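Local coordinates for protein ADP-ribosylating toxin CARDS (Mycoplasma pneumoniae, PDB 4TLV) that transfers the ADP-ribosyl group of NAD(+) to multiple target proteins and causes vacuolation of mammalian cells, acting as the main virulence factor of the bacterium, at residues G503-W508 with Y568-K573. Sequence-based numbering, arbitrary orientation.
Sequences GYSWDW and YSTYDK
Trp-506 and Tyr-568 carry their rings in the same way, each CG tucked between its own backbone N and carbonyl carbon (chi1 69° and 68°), so that the two side chains cross at about a right angle. CE3 of Trp-506 rests 4.0 Å from CB of Tyr-568, the two ring planes meeting at 78°. CE3 of Trp-508 approaches the same CB, while the CZ3 corner of the Trp-506 indole lies over the centre of the Trp-508 ring; tryptophans suit both places because their broad, flat indoles can lie one on the other and still meet the CB of Tyr-568. Tyrosine suits its place because its ring packs here while its hydroxyl reaches Glu-575. Beneath the rings the strands pair antiparallel. Asp-507 and Ser-569 form the hydrogen-bonded pair, with Asp-507 N 3.0 Å from Ser-569 O and Ser-569 N 2.9 Å from Asp-507 O. On the face it shares with Asp-507, Ser-569 offers a small polar group: its OG is hydrogen-bonded to Asn-496 OD1, and a water bridges it to Trp-508 O. Where strand 567-570 ends, and just before strand 506-512 begins, Ser-505 O takes two donors: Tyr-571 N almost straight on at 2.9 Å, and Thr-570 OG1 from above the carbonyl plane at 3.2 Å. Threonine fits because that hydroxyl also accepts from Asp-572 N (2.9 Å), closing an ST turn that bends the chain. The turn presents the Asp-572 carboxylate to the short Ser-505 hydroxyl, whose OG donates to OD2 at 2.9 Å from above the carboxylate plane. With strand 554-558 flanking 567-570 on its far side, this is antiparallel strand pairing within the D3 domain, a C-terminal beta-trefoil.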
loop_
_atom_site.group_PDB
_atom_site.type_symbol
_atom_site.label_atom_id
_atom_site.label_comp_id
_atom_site.label_asym_id
_atom_site.label_seq_id
_atom_site.Cartn_x
_atom_site.Cartn_y
_atom_site.Cartn_z
ATOM N N GLY A 503 -2.630 40.210 6.656
ATOM C CA GLY A 503 -1.890 41.415 6.982
ATOM C C GLY A 503 -0.401 41.137 7.040
ATOM O O GLY A 503 0.416 42.029 6.805
ATOM N N TYR A 504 -0.053 39.893 7.358
ATOM C CA TYR A 504 1.335 39.459 7.391
ATOM C C TYR A 504 1.599 38.407 6.321
ATOM O O TYR A 504 0.671 37.872 5.705
ATOM C CB TYR A 504 1.693 38.867 8.752
ATOM C CG TYR A 504 1.456 39.791 9.919
ATOM C CD1 TYR A 504 0.200 39.898 10.497
ATOM C CD2 TYR A 504 2.492 40.545 10.454
ATOM C CE1 TYR A 504 -0.022 40.738 11.570
ATOM C CE2 TYR A 504 2.281 41.386 11.525
ATOM C CZ TYR A 504 1.023 41.481 12.080
ATOM O OH TYR A 504 0.806 42.318 13.149
ATOM N N SER A 505 2.879 38.108 6.129
ATOM C CA SER A 505 3.323 37.148 5.126
ATOM C C SER A 505 3.271 35.712 5.654
ATOM O O SER A 505 3.459 34.754 4.897
ATOM C CB SER A 505 4.754 37.486 4.698
ATOM O OG SER A 505 5.647 37.351 5.791
ATOM N N TRP A 506 3.026 35.576 6.953
ATOM C CA TRP A 506 3.030 34.283 7.620
ATOM C C TRP A 506 1.987 34.233 8.735
ATOM O O TRP A 506 1.466 35.267 9.164
ATOM C CB TRP A 506 4.408 34.013 8.215
ATOM C CG TRP A 506 4.741 34.912 9.363
ATOM C CD1 TRP A 506 5.210 36.194 9.295
ATOM C CD2 TRP A 506 4.629 34.599 10.755
ATOM N NE1 TRP A 506 5.405 36.697 10.562
ATOM C CE2 TRP A 506 5.051 35.736 11.477
ATOM C CE3 TRP A 506 4.211 33.466 11.463
ATOM C CZ2 TRP A 506 5.070 35.772 12.870
ATOM C CZ3 TRP A 506 4.228 33.501 12.844
ATOM C CH2 TRP A 506 4.655 34.647 13.535
ATOM N N ASP A 507 1.688 33.025 9.208
ATOM C CA ASP A 507 0.843 32.839 10.391
ATOM C C ASP A 507 1.085 31.431 10.925
ATOM O O ASP A 507 1.473 30.526 10.174
ATOM C CB ASP A 507 -0.637 33.080 10.059
ATOM C CG ASP A 507 -1.495 33.397 11.296
ATOM O OD1 ASP A 507 -1.000 33.347 12.441
ATOM O OD2 ASP A 507 -2.696 33.686 11.111
ATOM N N TRP A 508 0.915 31.258 12.230
ATOM C CA TRP A 508 1.048 29.947 12.852
ATOM C C TRP A 508 0.091 28.954 12.199
ATOM O O TRP A 508 -0.959 29.340 11.682
ATOM C CB TRP A 508 0.716 30.040 14.339
ATOM C CG TRP A 508 1.557 31.032 15.092
ATOM C CD1 TRP A 508 1.128 32.192 15.686
ATOM C CD2 TRP A 508 2.965 30.947 15.344
ATOM N NE1 TRP A 508 2.188 32.831 16.291
ATOM C CE2 TRP A 508 3.324 32.087 16.097
ATOM C CE3 TRP A 508 3.958 30.019 15.009
ATOM C CZ2 TRP A 508 4.633 32.324 16.513
ATOM C CZ3 TRP A 508 5.252 30.255 15.424
ATOM C CH2 TRP A 508 5.581 31.399 16.167
ATOM N N TYR A 568 4.795 27.097 11.413
ATOM C CA TYR A 568 3.980 28.140 10.810
ATOM C C TYR A 568 3.899 27.924 9.309
ATOM O O TYR A 568 4.598 27.070 8.764
ATOM C CB TYR A 568 4.583 29.525 11.129
ATOM C CG TYR A 568 5.913 29.794 10.451
ATOM C CD1 TYR A 568 7.110 29.331 10.999
ATOM C CD2 TYR A 568 5.968 30.511 9.265
ATOM C CE1 TYR A 568 8.332 29.567 10.372
ATOM C CE2 TYR A 568 7.183 30.764 8.632
ATOM C CZ TYR A 568 8.358 30.289 9.188
ATOM O OH TYR A 568 9.556 30.534 8.550
ATOM N N SER A 569 3.039 28.672 8.631
ATOM C CA SER A 569 3.057 28.674 7.173
ATOM C C SER A 569 3.277 30.092 6.642
ATOM O O SER A 569 2.947 31.072 7.320
ATOM C CB SER A 569 1.775 28.069 6.583
ATOM O OG SER A 569 0.625 28.865 6.837
ATOM N N THR A 570 3.806 30.193 5.423
ATOM C CA THR A 570 4.264 31.476 4.897
ATOM C C THR A 570 4.203 31.593 3.377
ATOM O O THR A 570 4.249 30.592 2.656
ATOM C CB THR A 570 5.707 31.776 5.374
ATOM O OG1 THR A 570 6.130 33.045 4.862
ATOM C CG2 THR A 570 6.682 30.688 4.909
ATOM N N TYR A 571 4.094 32.826 2.894
ATOM C CA TYR A 571 4.220 33.102 1.468
ATOM C C TYR A 571 5.675 33.395 1.070
ATOM O O TYR A 571 5.985 33.503 -0.114
ATOM C CB TYR A 571 3.344 34.287 1.056
ATOM C CG TYR A 571 1.857 34.018 1.055
ATOM C CD1 TYR A 571 1.302 33.064 0.208
ATOM C CD2 TYR A 571 1.005 34.724 1.895
ATOM C CE1 TYR A 571 -0.060 32.823 0.200
ATOM C CE2 TYR A 571 -0.352 34.486 1.894
ATOM C CZ TYR A 571 -0.877 33.535 1.050
ATOM O OH TYR A 571 -2.229 33.309 1.048
ATOM N N ASP A 572 6.561 33.537 2.052
ATOM C CA ASP A 572 7.952 33.890 1.769
ATOM C C ASP A 572 8.795 32.661 1.472
ATOM O O ASP A 572 8.990 31.815 2.336
ATOM C CB ASP A 572 8.566 34.660 2.937
ATOM C CG ASP A 572 7.943 36.029 3.122
ATOM O OD1 ASP A 572 7.445 36.600 2.122
ATOM O OD2 ASP A 572 7.955 36.529 4.269
ATOM N N LYS A 573 9.304 32.570 0.249
ATOM C CA LYS A 573 10.089 31.405 -0.157
ATOM C C LYS A 573 11.404 31.328 0.620
ATOM O O LYS A 573 11.837 30.246 1.024
ATOM C CB LYS A 573 10.352 31.430 -1.664
ATOM C CG LYS A 573 9.089 31.488 -2.514
ATOM C CD LYS A 573 9.426 31.450 -3.999
ATOM C CE LYS A 573 8.173 31.528 -4.865
ATOM N NZ LYS A 573 8.505 31.461 -6.320
HETATM O O HOH W 1 -1.098 29.283 8.948
#